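Local coordinates for protein tapirin (Caldicellulosiruptor kristjanssonii, PDB 6N2B) that probably binds cellulose through its beta-helical C-terminal domain, helping this extremely thermophilic bacterium adhere to plant biomass, at residues R346-L360 / R367-I381. Numbering follows the deposited sequence.
Sequences RTTIKSGATLYCDQL and RVFIEAGATLVTRAI
Glu371 sends CG anti to its own carbonyl carbon (chi1 -83°) and runs extended beyond it, which brings the carboxylate beside Lys350 and Ser351 of the preceding coil; Asp358, with CG opposite its backbone N, turns its carboxylate to Arg379 of the following coil, the two side chains crossing at about a right angle. Both pairs belong to successive turns of a parallel beta-helix, as the axes show: strands 346-349 and 367-370 run 4.8 Å apart at 12°, and 354-357 and 375-378 run slightly closer to parallel still. Each coil rounds one corner through a type II turn, Lys350 to Ala353 in one coil and Glu371 to Ala374 in the next. There Glu371 OE1 accepts the backbone N of Ser351 at 3.0 Å on its anti side, somewhat out of the carboxylate plane, while OE2 forms a long salt bridge with Lys350 NZ, 3.6 Å away. Replacing Glu371 by an alanine would probably leave the Ser351 N-H without this acceptor and cost Lys350 this long salt bridge. Gly352 and Gly373 both have positive phi, where a CB would collide with the carbonyl oxygen of the residue before.

At the next corner, Asp358 OD1 uses its anti lone pair to take Arg379 NH1 at 3.2 Å, near the guanidinium plane although the two planar groups are turned 51° apart. Arg379 NH2 also bonds Ala400 O, and Phe402 adds a cation-pi contact, tying this corner to the loop that follows strand 393-396. Inside the coil, residues pair in register: Leu355 lies alongside Leu376 (CD2 to CG 4.1 Å), whose CD2 reaches Leu360 CD2 at 3.7 Å. Nearby, Ala380 O accepts two donors from opposite faces of its plane, Leu360 N at 2.9 Å and Thr378 OG1 at 2.7 Å.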
ATOM      1  N   ARG A 346     -16.452 -16.685  -0.103  1.00 41.29           N
ATOM      2  CA  ARG A 346     -17.408 -16.388   0.961  1.00 37.59           C
ATOM      3  C   ARG A 346     -17.356 -14.907   1.298  1.00 27.33           C
ATOM      4  O   ARG A 346     -16.276 -14.356   1.522  1.00 39.84           O
ATOM      5  CB  ARG A 346     -17.138 -17.208   2.229  1.00 29.65           C
ATOM      6  CG  ARG A 346     -18.033 -16.770   3.372  1.00 43.84           C
ATOM      7  CD  ARG A 346     -18.184 -17.828   4.443  1.00 61.80           C
ATOM      8  NE  ARG A 346     -16.919 -18.177   5.078  1.00 68.65           N
ATOM      9  CZ  ARG A 346     -16.819 -18.791   6.255  1.00 78.44           C
ATOM     10  NH1 ARG A 346     -17.915 -19.130   6.934  1.00 58.86           N
ATOM     11  NH2 ARG A 346     -15.615 -19.068   6.752  1.00 88.38           N
ATOM     12  N   THR A 347     -18.519 -14.270   1.341  1.00 23.29           N
ATOM     13  CA  THR A 347     -18.629 -12.886   1.771  1.00 20.08           C
ATOM     14  C   THR A 347     -19.635 -12.825   2.901  1.00 27.84           C
ATOM     15  O   THR A 347     -20.790 -13.219   2.714  1.00 32.58           O
ATOM     16  CB  THR A 347     -19.062 -11.971   0.636  1.00 16.45           C
ATOM     17  OG1 THR A 347     -18.140 -12.099  -0.447  1.00 29.85           O
ATOM     18  CG2 THR A 347     -19.084 -10.539   1.110  1.00 19.83           C
ATOM     19  N   THR A 348     -19.197 -12.329   4.057  1.00 25.98           N
ATOM     20  CA  THR A 348     -20.021 -12.187   5.250  1.00 23.93           C
ATOM     21  C   THR A 348     -20.305 -10.710   5.511  1.00 27.39           C
ATOM     22  O   THR A 348     -19.376  -9.908   5.644  1.00 28.98           O
ATOM     23  CB  THR A 348     -19.333 -12.814   6.464  1.00 23.61           C
ATOM     24  OG1 THR A 348     -19.093 -14.200   6.211  1.00 37.10           O
ATOM     25  CG2 THR A 348     -20.205 -12.681   7.709  1.00 25.00           C
ATOM     26  N   ILE A 349     -21.580 -10.357   5.592  1.00 25.92           N
ATOM     27  CA  ILE A 349     -21.998  -9.067   6.128  1.00 29.77           C
ATOM     28  C   ILE A 349     -22.115  -9.246   7.636  1.00 28.57           C
ATOM     29  O   ILE A 349     -22.949 -10.020   8.108  1.00 37.70           O
ATOM     30  CB  ILE A 349     -23.325  -8.607   5.510  1.00 24.62           C
ATOM     31  CG1 ILE A 349     -23.345  -8.926   4.011  1.00 28.16           C
ATOM     32  CG2 ILE A 349     -23.576  -7.123   5.762  1.00 22.04           C
ATOM     33  CD1 ILE A 349     -22.233  -8.249   3.203  1.00 25.07           C
ATOM     34  N   LYS A 350     -21.261  -8.569   8.392  1.00 28.62           N
ATOM     35  CA  LYS A 350     -21.247  -8.757   9.835  1.00 30.27           C
ATOM     36  C   LYS A 350     -22.366  -7.957  10.487  1.00 32.96           C
ATOM     37  O   LYS A 350     -22.925  -7.029   9.895  1.00 28.07           O
ATOM     38  CB  LYS A 350     -19.901  -8.345  10.431  1.00 31.69           C
ATOM     39  CG  LYS A 350     -18.726  -9.177   9.962  1.00 34.62           C
ATOM     40  CD  LYS A 350     -17.930  -9.716  11.149  1.00 38.74           C
ATOM     41  CE  LYS A 350     -18.565 -10.950  11.762  1.00 28.03           C
ATOM     42  NZ  LYS A 350     -18.118 -11.235  13.164  1.00 40.46           N
ATOM     43  N   SER A 351     -22.678  -8.325  11.733  1.00 34.72           N
ATOM     44  CA  SER A 351     -23.809  -7.736  12.448  1.00 30.86           C
ATOM     45  C   SER A 351     -23.708  -6.221  12.470  1.00 34.17           C
ATOM     46  O   SER A 351     -22.642  -5.653  12.728  1.00 33.44           O
ATOM     47  CB  SER A 351     -23.869  -8.256  13.885  1.00 31.55           C
ATOM     48  OG  SER A 351     -23.695  -9.660  13.936  1.00 55.78           O
ATOM     49  N   GLY A 352     -24.834  -5.568  12.214  1.00 29.13           N
ATOM     50  CA  GLY A 352     -24.899  -4.130  12.193  1.00 26.27           C
ATOM     51  C   GLY A 352     -24.542  -3.499  10.865  1.00 33.15           C
ATOM     52  O   GLY A 352     -24.844  -2.318  10.656  1.00 36.67           O
ATOM     53  N   ALA A 353     -23.926  -4.255   9.959  1.00 26.76           N
ATOM     54  CA  ALA A 353     -23.465  -3.732   8.685  1.00 24.93           C
ATOM     55  C   ALA A 353     -24.573  -3.778   7.632  1.00 29.88           C
ATOM     56  O   ALA A 353     -25.533  -4.547   7.734  1.00 28.89           O
ATOM     57  CB  ALA A 353     -22.244  -4.521   8.204  1.00 23.00           C
ATOM     58  N   THR A 354     -24.424  -2.933   6.611  1.00 23.94           N
ATOM     59  CA  THR A 354     -25.301  -2.944   5.447  1.00 24.10           C
ATOM     60  C   THR A 354     -24.458  -2.912   4.184  1.00 22.41           C
ATOM     61  O   THR A 354     -23.610  -2.033   4.024  1.00 31.89           O
ATOM     62  CB  THR A 354     -26.273  -1.754   5.437  1.00 27.54           C
ATOM     63  OG1 THR A 354     -27.106  -1.786   6.608  1.00 33.95           O
ATOM     64  CG2 THR A 354     -27.149  -1.821   4.218  1.00 21.10           C
ATOM     65  N   LEU A 355     -24.687  -3.862   3.291  1.00 25.69           N
ATOM     66  CA  LEU A 355     -24.127  -3.826   1.949  1.00 24.86           C
ATOM     67  C   LEU A 355     -25.189  -3.329   0.971  1.00 30.21           C
ATOM     68  O   LEU A 355     -26.332  -3.794   1.010  1.00 39.28           O
ATOM     69  CB  LEU A 355     -23.632  -5.216   1.536  1.00 20.67           C
ATOM     70  CG  LEU A 355     -23.300  -5.385   0.043  1.00 25.98           C
ATOM     71  CD1 LEU A 355     -22.294  -4.342  -0.401  1.00 30.22           C
ATOM     72  CD2 LEU A 355     -22.774  -6.777  -0.288  1.00 19.61           C
ATOM     73  N   TYR A 356     -24.821  -2.387   0.106  1.00 29.39           N
ATOM     74  CA  TYR A 356     -25.629  -2.024  -1.054  1.00 25.90           C
ATOM     75  C   TYR A 356     -24.849  -2.376  -2.305  1.00 28.06           C
ATOM     76  O   TYR A 356     -23.679  -2.010  -2.424  1.00 33.24           O
ATOM     77  CB  TYR A 356     -25.973  -0.535  -1.089  1.00 28.10           C
ATOM     78  CG  TYR A 356     -26.563   0.026   0.188  1.00 39.02           C
ATOM     79  CD1 TYR A 356     -25.742   0.342   1.274  1.00 26.58           C
ATOM     80  CD2 TYR A 356     -27.938   0.269   0.303  1.00 31.18           C
ATOM     81  CE1 TYR A 356     -26.262   0.873   2.439  1.00 27.51           C
ATOM     82  CE2 TYR A 356     -28.474   0.803   1.475  1.00 30.36           C
ATOM     83  CZ  TYR A 356     -27.626   1.100   2.540  1.00 36.11           C
ATOM     84  OH  TYR A 356     -28.132   1.617   3.712  1.00 29.22           O
ATOM     85  N   CYS A 357     -25.487  -3.079  -3.235  1.00 25.18           N
ATOM     86  CA  CYS A 357     -24.879  -3.320  -4.532  1.00 22.22           C
ATOM     87  C   CYS A 357     -25.951  -3.258  -5.602  1.00 30.33           C
ATOM     88  O   CYS A 357     -27.074  -3.704  -5.376  1.00 30.75           O
ATOM     89  CB  CYS A 357     -24.170  -4.669  -4.584  1.00 30.43           C
ATOM     90  SG  CYS A 357     -25.189  -6.093  -4.136  1.00 29.54           S
ATOM     91  N   ASP A 358     -25.614  -2.686  -6.761  1.00 38.53           N
ATOM     92  CA  ASP A 358     -26.573  -2.656  -7.858  1.00 31.95           C
ATOM     93  C   ASP A 358     -26.883  -4.067  -8.332  1.00 31.89           C
ATOM     94  O   ASP A 358     -28.028  -4.376  -8.679  1.00 30.04           O
ATOM     95  CB  ASP A 358     -26.043  -1.793  -9.006  1.00 38.01           C
ATOM     96  CG  ASP A 358     -26.994  -1.753 -10.204  1.00 48.74           C
ATOM     97  OD1 ASP A 358     -28.034  -1.049 -10.129  1.00 49.99           O
ATOM     98  OD2 ASP A 358     -26.703  -2.428 -11.224  1.00 50.07           O
ATOM     99  N   GLN A 359     -25.885  -4.946  -8.320  1.00 27.34           N
ATOM    100  CA  GLN A 359     -26.078  -6.333  -8.707  1.00 35.88           C
ATOM    101  C   GLN A 359     -25.392  -7.267  -7.721  1.00 37.29           C
ATOM    102  O   GLN A 359     -24.344  -6.944  -7.148  1.00 34.56           O
ATOM    103  CB  GLN A 359     -25.547  -6.596 -10.116  1.00 38.73           C
ATOM    104  CG  GLN A 359     -26.475  -6.104 -11.193  1.00 49.39           C
ATOM    105  CD  GLN A 359     -25.848  -6.180 -12.549  1.00 58.35           C
ATOM    106  OE1 GLN A 359     -25.320  -7.228 -12.948  1.00 63.93           O
ATOM    107  NE2 GLN A 359     -25.889  -5.068 -13.277  1.00 52.63           N
ATOM    108  N   LEU A 360     -25.990  -8.442  -7.542  1.00 25.24           N
ATOM    109  CA  LEU A 360     -25.433  -9.485  -6.696  1.00 18.02           C
ATOM    110  C   LEU A 360     -25.471 -10.802  -7.451  1.00 26.21           C
ATOM    111  O   LEU A 360     -26.546 -11.274  -7.827  1.00 36.64           O
ATOM    112  CB  LEU A 360     -26.209  -9.591  -5.387  1.00 25.26           C
ATOM    113  CG  LEU A 360     -25.967 -10.856  -4.567  1.00 27.59           C
ATOM    114  CD1 LEU A 360     -24.509 -10.968  -4.165  1.00 19.22           C
ATOM    115  CD2 LEU A 360     -26.864 -10.825  -3.356  1.00 23.61           C
ATOM    116  N   ARG A 367     -20.697 -18.532  -1.331  1.00 40.32           N
ATOM    117  CA  ARG A 367     -21.605 -18.384  -0.204  1.00 34.75           C
ATOM    118  C   ARG A 367     -21.631 -16.929   0.227  1.00 39.56           C
ATOM    119  O   ARG A 367     -20.588 -16.280   0.293  1.00 40.90           O
ATOM    120  CB  ARG A 367     -21.182 -19.281   0.971  1.00 40.43           C
ATOM    121  CG  ARG A 367     -20.961 -20.735   0.576  1.00 45.24           C
ATOM    122  CD  ARG A 367     -21.203 -21.704   1.735  1.00 49.49           C
ATOM    123  NE  ARG A 367     -20.476 -21.358   2.963  1.00 65.53           N
ATOM    124  CZ  ARG A 367     -19.145 -21.340   3.093  1.00 62.56           C
ATOM    125  NH1 ARG A 367     -18.350 -21.634   2.064  1.00 63.01           N
ATOM    126  NH2 ARG A 367     -18.600 -21.022   4.260  1.00 54.74           N
ATOM    127  N   VAL A 368     -22.822 -16.408   0.502  1.00 38.62           N
ATOM    128  CA  VAL A 368     -22.965 -15.117   1.167  1.00 32.09           C
ATOM    129  C   VAL A 368     -23.688 -15.363   2.477  1.00 34.65           C
ATOM    130  O   VAL A 368     -24.788 -15.923   2.485  1.00 45.00           O
ATOM    131  CB  VAL A 368     -23.735 -14.094   0.324  1.00 31.01           C
ATOM    132  CG1 VAL A 368     -24.285 -12.983   1.233  1.00 26.41           C
ATOM    133  CG2 VAL A 368     -22.863 -13.530  -0.764  1.00 27.47           C
ATOM    134  N   PHE A 369     -23.083 -14.946   3.578  1.00 22.78           N
ATOM    135  CA  PHE A 369     -23.687 -15.067   4.891  1.00 28.59           C
ATOM    136  C   PHE A 369     -24.044 -13.678   5.400  1.00 27.07           C
ATOM    137  O   PHE A 369     -23.193 -12.792   5.436  1.00 28.93           O
ATOM    138  CB  PHE A 369     -22.727 -15.774   5.844  1.00 27.07           C
ATOM    139  CG  PHE A 369     -23.346 -16.201   7.133  1.00 31.66           C
ATOM    140  CD1 PHE A 369     -23.397 -15.330   8.219  1.00 38.08           C
ATOM    141  CD2 PHE A 369     -23.847 -17.485   7.279  1.00 34.37           C
ATOM    142  CE1 PHE A 369     -23.959 -15.731   9.435  1.00 39.79           C
ATOM    143  CE2 PHE A 369     -24.415 -17.896   8.488  1.00 32.62           C
ATOM    144  CZ  PHE A 369     -24.468 -17.020   9.567  1.00 32.90           C
ATOM    145  N   ILE A 370     -25.300 -13.485   5.778  1.00 28.05           N
ATOM    146  CA  ILE A 370     -25.757 -12.234   6.366  1.00 26.01           C
ATOM    147  C   ILE A 370     -26.001 -12.471   7.852  1.00 38.44           C
ATOM    148  O   ILE A 370     -26.862 -13.274   8.237  1.00 32.51           O
ATOM    149  CB  ILE A 370     -27.013 -11.713   5.661  1.00 23.64           C
ATOM    150  CG1 ILE A 370     -26.773 -11.763   4.157  1.00 26.83           C
ATOM    151  CG2 ILE A 370     -27.345 -10.300   6.122  1.00 18.89           C
ATOM    152  CD1 ILE A 370     -28.000 -11.685   3.357  1.00 26.93           C
ATOM    153  N   GLU A 371     -25.236 -11.783   8.689  1.00 35.14           N
ATOM    154  CA  GLU A 371     -25.357 -12.057  10.106  1.00 40.85           C
ATOM    155  C   GLU A 371     -26.591 -11.370  10.667  1.00 37.27           C
ATOM    156  O   GLU A 371     -27.211 -10.511  10.027  1.00 37.00           O
ATOM    157  CB  GLU A 371     -24.098 -11.621  10.855  1.00 40.03           C
ATOM    158  CG  GLU A 371     -22.999 -12.673  10.804  1.00 45.41           C
ATOM    159  CD  GLU A 371     -21.720 -12.235  11.498  1.00 49.64           C
ATOM    160  OE1 GLU A 371     -21.678 -11.089  12.014  1.00 40.21           O
ATOM    161  OE2 GLU A 371     -20.760 -13.046  11.519  1.00 38.46           O
ATOM    162  N   ALA A 372     -26.959 -11.787  11.876  1.00 29.22           N
ATOM    163  CA  ALA A 372     -28.096 -11.190  12.558  1.00 33.81           C
ATOM    164  C   ALA A 372     -27.873  -9.694  12.722  1.00 31.27           C
ATOM    165  O   ALA A 372     -26.793  -9.253  13.117  1.00 38.04           O
ATOM    166  CB  ALA A 372     -28.298 -11.852  13.918  1.00 36.64           C
ATOM    167  N   GLY A 373     -28.892  -8.908  12.411  1.00 34.50           N
ATOM    168  CA  GLY A 373     -28.751  -7.475  12.491  1.00 33.52           C
ATOM    169  C   GLY A 373     -28.052  -6.844  11.314  1.00 34.91           C
ATOM    170  O   GLY A 373     -27.961  -5.609  11.270  1.00 37.74           O
ATOM    171  N   ALA A 374     -27.560  -7.642  10.362  1.00 31.72           N
ATOM    172  CA  ALA A 374     -27.007  -7.138   9.113  1.00 29.41           C
ATOM    173  C   ALA A 374     -28.082  -7.114   8.027  1.00 32.32           C
ATOM    174  O   ALA A 374     -29.182  -7.640   8.195  1.00 37.23           O
ATOM    175  CB  ALA A 374     -25.819  -7.987   8.675  1.00 26.39           C
ATOM    176  N   THR A 375     -27.743  -6.504   6.889  1.00 37.23           N
ATOM    177  CA  THR A 375     -28.678  -6.313   5.782  1.00 32.92           C
ATOM    178  C   THR A 375     -27.923  -6.190   4.463  1.00 36.31           C
ATOM    179  O   THR A 375     -26.992  -5.389   4.351  1.00 35.30           O
ATOM    180  CB  THR A 375     -29.532  -5.059   5.992  1.00 31.43           C
ATOM    181  OG1 THR A 375     -30.292  -5.177   7.202  1.00 30.21           O
ATOM    182  CG2 THR A 375     -30.458  -4.861   4.816  1.00 22.03           C
ATOM    183  N   LEU A 376     -28.333  -6.969   3.469  1.00 37.45           N
ATOM    184  CA  LEU A 376     -27.826  -6.854   2.109  1.00 27.02           C
ATOM    185  C   LEU A 376     -28.943  -6.290   1.247  1.00 28.40           C
ATOM    186  O   LEU A 376     -30.070  -6.786   1.305  1.00 33.37           O
ATOM    187  CB  LEU A 376     -27.369  -8.217   1.582  1.00 23.22           C
ATOM    188  CG  LEU A 376     -26.535  -8.267   0.294  1.00 21.61           C
ATOM    189  CD1 LEU A 376     -25.776  -9.582   0.229  1.00 19.84           C
ATOM    190  CD2 LEU A 376     -27.381  -8.092  -0.969  1.00 18.94           C
ATOM    191  N   VAL A 377     -28.638  -5.263   0.453  1.00 25.56           N
ATOM    192  CA  VAL A 377     -29.631  -4.582  -0.386  1.00 24.67           C
ATOM    193  C   VAL A 377     -29.126  -4.533  -1.820  1.00 27.65           C
ATOM    194  O   VAL A 377     -28.190  -3.784  -2.123  1.00 30.55           O
ATOM    195  CB  VAL A 377     -29.927  -3.168   0.112  1.00 26.88           C
ATOM    196  CG1 VAL A 377     -30.938  -2.502  -0.803  1.00 27.44           C
ATOM    197  CG2 VAL A 377     -30.415  -3.215   1.529  1.00 25.98           C
ATOM    198  N   THR A 378     -29.764  -5.293  -2.712  1.00 30.69           N
ATOM    199  CA  THR A 378     -29.349  -5.358  -4.109  1.00 31.05           C
ATOM    200  C   THR A 378     -30.505  -4.980  -5.027  1.00 26.51           C
ATOM    201  O   THR A 378     -31.670  -5.171  -4.688  1.00 41.96           O
ATOM    202  CB  THR A 378     -28.811  -6.762  -4.474  1.00 25.69           C
ATOM    203  OG1 THR A 378     -28.148  -6.709  -5.743  1.00 28.73           O
ATOM    204  CG2 THR A 378     -29.934  -7.798  -4.530  1.00 25.43           C
ATOM    205  N   ARG A 379     -30.179  -4.433  -6.194  1.00 31.94           N
ATOM    206  CA  ARG A 379     -31.200  -4.099  -7.184  1.00 35.44           C
ATOM    207  C   ARG A 379     -31.531  -5.266  -8.107  1.00 33.27           C
ATOM    208  O   ARG A 379     -32.638  -5.307  -8.659  1.00 35.79           O
ATOM    209  CB  ARG A 379     -30.765  -2.881  -8.020  1.00 28.14           C
ATOM    210  CG  ARG A 379     -30.681  -1.592  -7.205  1.00 32.78           C
ATOM    211  CD  ARG A 379     -30.623  -0.329  -8.062  1.00 31.52           C
ATOM    212  NE  ARG A 379     -30.402   0.865  -7.241  1.00 31.68           N
ATOM    213  CZ  ARG A 379     -29.225   1.487  -7.111  1.00 35.77           C
ATOM    214  NH1 ARG A 379     -28.150   1.038  -7.751  1.00 26.80           N
ATOM    215  NH2 ARG A 379     -29.116   2.560  -6.337  1.00 33.54           N
ATOM    216  N   ALA A 380     -30.602  -6.207  -8.278  1.00 27.66           N
ATOM    217  CA  ALA A 380     -30.811  -7.415  -9.066  1.00 27.89           C
ATOM    218  C   ALA A 380     -29.935  -8.520  -8.498  1.00 31.13           C
ATOM    219  O   ALA A 380     -28.893  -8.251  -7.889  1.00 33.55           O
ATOM    220  CB  ALA A 380     -30.493  -7.198 -10.545  1.00 32.64           C
ATOM    221  N   ILE A 381     -30.358  -9.765  -8.716  1.00 34.11           N
ATOM    222  CA  ILE A 381     -29.766 -10.929  -8.066  1.00 32.82           C
ATOM    223  C   ILE A 381     -29.735 -12.086  -9.057  1.00 41.51           C
ATOM    224  O   ILE A 381     -30.549 -12.158  -9.986  1.00 47.74           O
ATOM    225  CB  ILE A 381     -30.559 -11.306  -6.796  1.00 29.74           C
ATOM    226  CG1 ILE A 381     -29.842 -12.375  -5.969  1.00 30.09           C
ATOM    227  CG2 ILE A 381     -31.953 -11.754  -7.181  1.00 31.00           C
ATOM    228  CD1 ILE A 381     -30.424 -12.541  -4.577  1.00 26.32           C
TER